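Local coordinates for importin-95 (Chaetomium thermophilum, PDB 4XRI), which serves as a flexible HEAT-repeat receptor that carries protein cargo into the nucleus and probably binds a small GTPase, at residues H61-A66 and S111-A116; T48-L53 and I68-A73; T588-T593 and F630-A635. The protein carries 2 engineered substitutions. All coordinates share one frame; numbering follows the deposited sequence.

Interaction 1 of 3, residues H61-A66 and S111-A116; sequences HIRAAA and SPNSKA. Engineered in segment 111-116: Pro112 (natural residue Ser). With SO4 (sulfate ion), chain C; SO4 (sulfate ion), chain I.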
loop_
_atom_site.group_PDB
_atom_site.type_symbol
_atom_site.label_atom_id
_atom_site.label_comp_id
_atom_site.label_asym_id
_atom_site.label_seq_id
_atom_site.Cartn_x
_atom_site.Cartn_y
_atom_site.Cartn_z
ATOM N N HIS A 61 -16.970 5.481 -32.782
ATOM C CA HIS A 61 -16.180 6.165 -31.765
ATOM C C HIS A 61 -16.814 7.495 -31.362
ATOM O O HIS A 61 -16.683 7.929 -30.217
ATOM C CB HIS A 61 -14.743 6.381 -32.251
ATOM C CG HIS A 61 -14.620 7.334 -33.400
ATOM N ND1 HIS A 61 -14.759 6.940 -34.714
ATOM C CD2 HIS A 61 -14.355 8.661 -33.431
ATOM C CE1 HIS A 61 -14.593 7.986 -35.504
ATOM N NE2 HIS A 61 -14.347 9.043 -34.751
ATOM N N ILE A 62 -17.512 8.132 -32.297
ATOM C CA ILE A 62 -18.253 9.350 -31.985
ATOM C C ILE A 62 -19.423 9.029 -31.062
ATOM O O ILE A 62 -19.643 9.708 -30.056
ATOM C CB ILE A 62 -18.781 10.045 -33.254
ATOM C CG1 ILE A 62 -17.616 10.504 -34.132
ATOM C CG2 ILE A 62 -19.663 11.233 -32.884
ATOM C CD1 ILE A 62 -16.668 11.451 -33.431
ATOM N N ARG A 63 -20.168 7.985 -31.414
ATOM C CA ARG A 63 -21.322 7.558 -30.634
ATOM C C ARG A 63 -20.919 7.135 -29.228
ATOM O O ARG A 63 -21.601 7.456 -28.256
ATOM C CB ARG A 63 -22.043 6.410 -31.341
ATOM C CG ARG A 63 -22.525 6.759 -32.734
ATOM C CD ARG A 63 -23.122 5.553 -33.428
ATOM N NE ARG A 63 -24.367 5.118 -32.804
ATOM C CZ ARG A 63 -25.075 4.068 -33.207
ATOM N NH1 ARG A 63 -24.650 3.339 -34.230
ATOM N NH2 ARG A 63 -26.198 3.742 -32.580
ATOM N N ALA A 64 -19.810 6.406 -29.131
ATOM C CA ALA A 64 -19.281 5.987 -27.841
ATOM C C ALA A 64 -18.928 7.205 -27.001
ATOM O O ALA A 64 -19.276 7.282 -25.825
ATOM C CB ALA A 64 -18.063 5.089 -28.024
ATOM N N ALA A 65 -18.240 8.159 -27.625
ATOM C CA ALA A 65 -17.859 9.406 -26.971
ATOM C C ALA A 65 -19.076 10.144 -26.425
ATOM O O ALA A 65 -19.052 10.658 -25.307
ATOM C CB ALA A 65 -17.099 10.296 -27.939
ATOM N N ALA A 66 -20.139 10.180 -27.223
ATOM C CA ALA A 66 -21.392 10.808 -26.819
ATOM C C ALA A 66 -21.994 10.092 -25.617
ATOM O O ALA A 66 -22.450 10.727 -24.667
ATOM C CB ALA A 66 -22.379 10.818 -27.977
ATOM N N SER A 111 -28.241 -1.729 -31.470
ATOM C CA SER A 111 -27.360 -1.279 -32.544
ATOM C C SER A 111 -26.308 -2.319 -32.911
ATOM O O SER A 111 -25.680 -2.905 -32.033
ATOM C CB SER A 111 -26.669 0.031 -32.153
ATOM O OG SER A 111 -25.763 0.442 -33.163
ATOM N N PRO A 112 -26.113 -2.549 -34.220
ATOM C CA PRO A 112 -25.074 -3.461 -34.709
ATOM C C PRO A 112 -23.672 -2.909 -34.467
ATOM O O PRO A 112 -22.692 -3.640 -34.604
ATOM C CB PRO A 112 -25.377 -3.571 -36.208
ATOM C CG PRO A 112 -26.093 -2.318 -36.536
ATOM C CD PRO A 112 -26.914 -1.989 -35.319
ATOM N N ASN A 113 -23.581 -1.632 -34.109
ATOM C CA ASN A 113 -22.306 -1.041 -33.728
ATOM C C ASN A 113 -21.990 -1.337 -32.264
ATOM O O ASN A 113 -22.674 -0.857 -31.360
ATOM C CB ASN A 113 -22.308 0.466 -33.976
ATOM C CG ASN A 113 -20.942 1.092 -33.772
ATOM O OD1 ASN A 113 -20.623 1.573 -32.684
ATOM N ND2 ASN A 113 -20.125 1.083 -34.821
ATOM N N SER A 114 -20.947 -2.130 -32.046
ATOM C CA SER A 114 -20.600 -2.615 -30.714
ATOM C C SER A 114 -20.246 -1.496 -29.740
ATOM O O SER A 114 -20.606 -1.551 -28.564
ATOM C CB SER A 114 -19.435 -3.604 -30.801
ATOM O OG SER A 114 -19.843 -4.809 -31.422
ATOM N N LYS A 115 -19.536 -0.485 -30.229
ATOM C CA LYS A 115 -19.103 0.615 -29.373
ATOM C C LYS A 115 -20.283 1.449 -28.880
ATOM O O LYS A 115 -20.313 1.868 -27.720
ATOM C CB LYS A 115 -18.099 1.496 -30.114
ATOM C CG LYS A 115 -16.786 0.789 -30.410
ATOM C CD LYS A 115 -15.815 1.679 -31.162
ATOM C CE LYS A 115 -14.514 0.941 -31.447
ATOM N NZ LYS A 115 -13.580 1.753 -32.271
ATOM N N ALA A 116 -21.252 1.680 -29.760
ATOM C CA ALA A 116 -22.460 2.405 -29.391
ATOM C C ALA A 116 -23.273 1.597 -28.387
ATOM O O ALA A 116 -23.784 2.140 -27.406
ATOM C CB ALA A 116 -23.293 2.718 -30.622
HETATM S S SO4 C . -14.686 3.625 -35.450
HETATM O O1 SO4 C . -13.329 4.066 -35.143
HETATM O O2 SO4 C . -15.575 4.782 -35.463
HETATM O O3 SO4 C . -14.706 2.985 -36.761
HETATM O O4 SO4 C . -15.129 2.670 -34.440
HETATM S S SO4 I . -19.135 -6.390 -34.539
HETATM O O1 SO4 I . -19.974 -5.200 -34.431
HETATM O O2 SO4 I . -17.742 -6.019 -34.308
HETATM O O3 SO4 I . -19.550 -7.375 -33.543
HETATM O O4 SO4 I . -19.275 -6.964 -35.874
#

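Interaction 2 of 3, residues T48-L53 and I68-A73; sequences TLVQAL and IALKNA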
loop_
_atom_site.group_PDB
_atom_site.type_symbol
_atom_site.label_atom_id
_atom_site.label_comp_id
_atom_site.label_asym_id
_atom_site.label_seq_id
_atom_site.Cartn_x
_atom_site.Cartn_y
_atom_site.Cartn_z
ATOM N N THR A 48 -29.095 16.103 -26.639
ATOM C CA THR A 48 -28.114 16.169 -27.716
ATOM C C THR A 48 -27.195 14.954 -27.710
ATOM O O THR A 48 -26.955 14.330 -28.746
ATOM C CB THR A 48 -27.253 17.444 -27.614
ATOM O OG1 THR A 48 -28.101 18.599 -27.636
ATOM C CG2 THR A 48 -26.271 17.517 -28.774
ATOM N N LEU A 49 -26.698 14.616 -26.526
ATOM C CA LEU A 49 -25.750 13.520 -26.371
ATOM C C LEU A 49 -26.373 12.153 -26.637
ATOM O O LEU A 49 -25.771 11.313 -27.308
ATOM C CB LEU A 49 -25.141 13.542 -24.969
ATOM C CG LEU A 49 -24.095 14.625 -24.720
ATOM C CD1 LEU A 49 -23.566 14.513 -23.301
ATOM C CD2 LEU A 49 -22.965 14.508 -25.729
ATOM N N VAL A 50 -27.575 11.929 -26.117
ATOM C CA VAL A 50 -28.229 10.639 -26.292
ATOM C C VAL A 50 -28.677 10.459 -27.743
ATOM O O VAL A 50 -28.744 9.336 -28.247
ATOM C CB VAL A 50 -29.439 10.465 -25.337
ATOM C CG1 VAL A 50 -30.616 11.332 -25.760
ATOM C CG2 VAL A 50 -29.848 9.000 -25.264
ATOM N N GLN A 51 -28.969 11.567 -28.418
ATOM C CA GLN A 51 -29.369 11.510 -29.819
ATOM C C GLN A 51 -28.174 11.157 -30.696
ATOM O O GLN A 51 -28.294 10.378 -31.644
ATOM C CB GLN A 51 -29.986 12.837 -30.265
ATOM C CG GLN A 51 -31.454 12.981 -29.900
ATOM C CD GLN A 51 -32.027 14.329 -30.297
ATOM O OE1 GLN A 51 -31.367 15.359 -30.169
ATOM N NE2 GLN A 51 -33.263 14.326 -30.786
ATOM N N ALA A 52 -27.022 11.732 -30.367
ATOM C CA ALA A 52 -25.782 11.442 -31.081
ATOM C C ALA A 52 -25.350 10.002 -30.837
ATOM O O ALA A 52 -24.740 9.366 -31.698
ATOM C CB ALA A 52 -24.688 12.404 -30.657
ATOM N N LEU A 53 -25.676 9.495 -29.655
ATOM C CA LEU A 53 -25.402 8.108 -29.310
ATOM C C LEU A 53 -26.292 7.161 -30.111
ATOM O O LEU A 53 -25.861 6.084 -30.525
ATOM C CB LEU A 53 -25.603 7.886 -27.808
ATOM C CG LEU A 53 -25.705 6.445 -27.307
ATOM C CD1 LEU A 53 -24.412 5.685 -27.562
ATOM C CD2 LEU A 53 -26.068 6.419 -25.825
ATOM N N ILE A 68 -20.435 8.173 -23.417
ATOM C CA ILE A 68 -19.584 8.337 -22.245
ATOM C C ILE A 68 -19.821 9.692 -21.596
ATOM O O ILE A 68 -19.952 9.793 -20.375
ATOM C CB ILE A 68 -18.088 8.201 -22.595
ATOM C CG1 ILE A 68 -17.801 6.812 -23.159
ATOM C CG2 ILE A 68 -17.229 8.460 -21.369
ATOM C CD1 ILE A 68 -18.340 5.693 -22.309
ATOM N N ALA A 69 -19.882 10.729 -22.426
ATOM C CA ALA A 69 -20.147 12.084 -21.954
ATOM C C ALA A 69 -21.501 12.160 -21.262
ATOM O O ALA A 69 -21.646 12.811 -20.228
ATOM C CB ALA A 69 -20.086 13.071 -23.112
ATOM N N LEU A 70 -22.485 11.483 -21.844
ATOM C CA LEU A 70 -23.828 11.413 -21.279
ATOM C C LEU A 70 -23.813 10.730 -19.918
ATOM O O LEU A 70 -24.412 11.218 -18.960
ATOM C CB LEU A 70 -24.765 10.669 -22.232
ATOM C CG LEU A 70 -26.202 10.440 -21.761
ATOM C CD1 LEU A 70 -26.915 11.762 -21.539
ATOM C CD2 LEU A 70 -26.953 9.582 -22.772
ATOM N N LYS A 71 -23.122 9.596 -19.847
ATOM C CA LYS A 71 -22.950 8.865 -18.598
ATOM C C LYS A 71 -22.323 9.752 -17.528
ATOM O O LYS A 71 -22.768 9.769 -16.379
ATOM C CB LYS A 71 -22.088 7.618 -18.825
ATOM C CG LYS A 71 -21.850 6.769 -17.580
ATOM C CD LYS A 71 -20.475 7.022 -16.967
ATOM C CE LYS A 71 -19.352 6.676 -17.931
ATOM N NZ LYS A 71 -18.013 6.871 -17.303
ATOM N N ASN A 72 -21.291 10.492 -17.919
ATOM C CA ASN A 72 -20.564 11.351 -16.993
ATOM C C ASN A 72 -21.341 12.597 -16.593
ATOM O O ASN A 72 -20.928 13.334 -15.697
ATOM C CB ASN A 72 -19.226 11.769 -17.603
ATOM C CG ASN A 72 -18.227 10.633 -17.653
ATOM O OD1 ASN A 72 -18.326 9.672 -16.892
ATOM N ND2 ASN A 72 -17.253 10.741 -18.547
ATOM N N ALA A 73 -22.466 12.834 -17.258
ATOM C CA ALA A 73 -23.270 14.015 -16.975
ATOM C C ALA A 73 -24.031 13.868 -15.663
ATOM O O ALA A 73 -24.448 14.859 -15.066
ATOM C CB ALA A 73 -24.233 14.290 -18.116
#

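Interaction 3 of 3, residues T588-T593 and F630-A635; sequences TVLQAT and FAAISA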
loop_
_atom_site.group_PDB
_atom_site.type_symbol
_atom_site.label_atom_id
_atom_site.label_comp_id
_atom_site.label_asym_id
_atom_site.label_seq_id
_atom_site.Cartn_x
_atom_site.Cartn_y
_atom_site.Cartn_z
ATOM N N THR A 588 20.485 11.238 2.930
ATOM C CA THR A 588 20.214 9.924 3.501
ATOM C C THR A 588 21.478 9.302 4.084
ATOM O O THR A 588 21.468 8.776 5.195
ATOM C CB THR A 588 19.616 8.968 2.449
ATOM O OG1 THR A 588 18.309 9.424 2.078
ATOM C CG2 THR A 588 19.513 7.550 3.003
ATOM N N VAL A 589 22.568 9.371 3.327
ATOM C CA VAL A 589 23.852 8.852 3.779
ATOM C C VAL A 589 24.377 9.667 4.954
ATOM O O VAL A 589 24.850 9.106 5.943
ATOM C CB VAL A 589 24.902 8.864 2.650
ATOM C CG1 VAL A 589 26.231 8.346 3.169
ATOM C CG2 VAL A 589 24.430 8.026 1.474
ATOM N N LEU A 590 24.302 10.990 4.832
ATOM C CA LEU A 590 24.718 11.882 5.907
ATOM C C LEU A 590 23.984 11.543 7.201
ATOM O O LEU A 590 24.597 11.413 8.263
ATOM C CB LEU A 590 24.474 13.346 5.531
ATOM C CG LEU A 590 24.798 14.344 6.646
ATOM C CD1 LEU A 590 26.284 14.312 6.968
ATOM C CD2 LEU A 590 24.352 15.754 6.286
ATOM N N GLN A 591 22.666 11.395 7.093
ATOM C CA GLN A 591 21.825 11.009 8.222
ATOM C C GLN A 591 22.318 9.720 8.875
ATOM O O GLN A 591 22.338 9.603 10.101
ATOM C CB GLN A 591 20.372 10.847 7.765
ATOM C CG GLN A 591 19.395 10.474 8.868
ATOM C CD GLN A 591 18.008 10.172 8.335
ATOM O OE1 GLN A 591 17.664 10.558 7.219
ATOM N NE2 GLN A 591 17.208 9.466 9.126
ATOM N N ALA A 592 22.732 8.766 8.044
ATOM C CA ALA A 592 23.228 7.480 8.522
ATOM C C ALA A 592 24.505 7.646 9.341
ATOM O O ALA A 592 24.647 7.052 10.411
ATOM C CB ALA A 592 23.468 6.538 7.354
ATOM N N THR A 593 25.425 8.466 8.839
ATOM C CA THR A 593 26.689 8.703 9.527
ATOM C C THR A 593 26.471 9.461 10.831
ATOM O O THR A 593 27.159 9.214 11.821
ATOM C CB THR A 593 27.680 9.492 8.651
ATOM O OG1 THR A 593 27.117 10.765 8.313
ATOM C CG2 THR A 593 28.001 8.723 7.374
ATOM N N PHE A 630 15.458 17.737 6.747
ATOM C CA PHE A 630 14.869 17.720 8.082
ATOM C C PHE A 630 15.208 16.437 8.836
ATOM O O PHE A 630 15.471 16.459 10.040
ATOM C CB PHE A 630 13.351 17.895 7.993
ATOM C CG PHE A 630 12.903 19.328 8.070
ATOM C CD1 PHE A 630 13.414 20.277 7.199
ATOM C CD2 PHE A 630 11.972 19.726 9.014
ATOM C CE1 PHE A 630 13.006 21.596 7.269
ATOM C CE2 PHE A 630 11.561 21.043 9.089
ATOM C CZ PHE A 630 12.077 21.979 8.217
ATOM N N ALA A 631 15.211 15.323 8.112
ATOM C CA ALA A 631 15.538 14.026 8.695
ATOM C C ALA A 631 16.981 14.002 9.181
ATOM O O ALA A 631 17.282 13.448 10.242
ATOM C CB ALA A 631 15.299 12.916 7.686
ATOM N N ALA A 632 17.863 14.618 8.401
ATOM C CA ALA A 632 19.275 14.715 8.751
ATOM C C ALA A 632 19.482 15.644 9.946
ATOM O O ALA A 632 20.297 15.366 10.826
ATOM C CB ALA A 632 20.084 15.196 7.561
ATOM N N ILE A 633 18.732 16.743 9.975
ATOM C CA ILE A 633 18.813 17.695 11.077
ATOM C C ILE A 633 18.300 17.066 12.371
ATOM O O ILE A 633 18.884 17.253 13.442
ATOM C CB ILE A 633 18.014 18.977 10.769
ATOM C CG1 ILE A 633 18.673 19.749 9.625
ATOM C CG2 ILE A 633 17.918 19.863 12.003
ATOM C CD1 ILE A 633 17.883 20.949 9.162
ATOM N N SER A 634 17.209 16.316 12.259
ATOM C CA SER A 634 16.656 15.581 13.391
ATOM C C SER A 634 17.696 14.639 13.984
ATOM O O SER A 634 17.827 14.527 15.204
ATOM C CB SER A 634 15.416 14.790 12.970
ATOM O OG SER A 634 15.017 13.887 13.987
ATOM N N ALA A 635 18.432 13.970 13.103
ATOM C CA ALA A 635 19.509 13.074 13.510
ATOM C C ALA A 635 20.582 13.833 14.280
ATOM O O ALA A 635 21.049 13.382 15.326
ATOM C CB ALA A 635 20.113 12.389 12.301
#

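Interaction 1 of 3, residues H61-A66 and S111-A116
The guanidinium of Arg63, on helix 60-72, lies across the methyl of Ala116 in the first turn of helix 114-131, a helix-to-helix packing in the N-terminal part of this HEAT-repeat protein. Ala116 CB sits 3.3 Å above the guanidinium plane, over its centre. The Arg63 side chain is straight at chi2 but bends at chi3 (68°), which folds it over the methyl and brings Arg63 NH1 to Ser111 OG, a weak bond of 3.3 Å. The stronger partners lie outside the two segments: Leu53 O takes NE, while Glu56 forms a salt bridge with NH1 and hydrogen-bonds Ser111 OG. That hydroxyl also accepts from Asn113 N, an ST turn just ahead of the helix. Nearer the helix backbones, Ala64 CB meets Lys115 CB at 4.2 Å. Lys115 then runs fully extended past the start of helix 60-72, where one sulfate, probably from the crystallisation liquor, bridges the segments: Lys115 NZ gives to its O4 (2.8 Å) and His61 N to its O2 (3.1 Å). Asn113 is the N-cap of helix 114-131; with CG anti to the backbone N (chi1 -172°), its OD1 accepts from Ala116 N at 3.0 Å, the donor lying in the carbonyl plane.

Interaction 2 of 3, residues T48-L53 and I68-A73
Leu49 is the bump that helix 42-54 pushes against helix 60-72, and the hollow it enters is lined by backbone. Its CD1 methyl settles beside the peptide joining Ala69 to Leu70, 3.5 Å from Leu70 N. Both methyls of the fork touch Ala69 CB, CD1 at 3.8 Å and CD2 at 4.1 Å; so small a side chain lets the leucine come right down onto the helix. Leu49 CB and Leu70 CB meet at 4.0 Å, near the point where the two backbones are closest.

The second bump comes from the other helix. A chi1 of 177° swings Leu70 CG away from its amide nitrogen and sends the fork along the flank of helix 42-54, toward Val50 and Leu53. Its CD2 rests on Val50 CB at 3.7 Å and on Val50 CG2 a little farther off, the two side chains crossing obliquely. Leu53 CD2 closes the far end of this hollow more loosely, 4.5 Å from Leu70 CD2.

The two helices follow each other in the chain and form an antiparallel hairpin in the importin-beta N-terminal domain, with segment axes 9.0 Å apart and directions 147° from each other. Neighbouring helices complete the core: Val101 and Leu104 of helix 95-108 pack on Val50, Val123 of helix 114-131 covers Leu70, and Ile12 of helix 11-19 touches Leu49.

Interaction 3 of 3, residues T588-T593 and F630-A635
Gln591 of helix 573-597 packs along a row of alanines, Ala631, Ala632 and Ala635, on helix 625-640. The apolar contacts are made by the stem of the glutamine. CB faces Ala632 CA at 4.1 Å, and CG meets the methyl of Ala635 at 4.0 Å. To one side Leu590 reaches across with CD2, its end coming nearer than its CB, to a loose touch of 4.5 Å with Ala632 CB. Small residues let the backbones come close: the CA atoms of Gln591 and Ala632 are 4.5 Å apart. The segment axes run nearly parallel, 10° apart, as neighbouring helices stack in the HEAT-repeat solenoid of importin-beta. Helix 605-616, between them in sequence, covers Ala632 with Leu612, while Leu560 of helix 546-567 backs Leu590.

The polar end of Gln591 lies against Ala631 across the contact, while its hydrogen bond stays in its own helix. The side chain is stretched out from chi1 (-179°) onward, which lays the amide over Ala631, Gln591 OE1 coming 3.4 Å from Ala631 CB. NE2 turns back to helix 573-597 and gives its bond to Gln595 OE1. Cutting Gln591 back to an alanine removes CG and the amide, which is likely to uncover the methyls of Ala631 and Ala635 and leave Gln595 OE1 without its donor.

Between these segments only close-fitting surfaces hold the helices together, the methylenes and amide of one glutamine, and a leucine methyl, against alanines; such non-directional chemistry is consistent with small shifts between neighbouring helices in a receptor known to be highly flexible.

From the N terminus, residues 48-53 come first, followed by 61-66, 68-73 and 111-116. Interaction 2 closes, at 68-73, a 14-residue loop that holds the hairpin turn and the start of helix 60-72. Interaction 1, opened inside that loop at 61-66, closes 44 residues later at 111-116, so the two cross instead of nesting. Both use helix 60-72, which joins helix 42-54 on one hand to the start of helix 114-131 on the other; they touch directly, for example Ala116 O against Leu53 CD1. Interaction 3 follows in series, closing a 36-residue loop between helices 573-597 and 625-640, on the opposite side of the chain's centre, its own centre 55 Å from that of interaction 2.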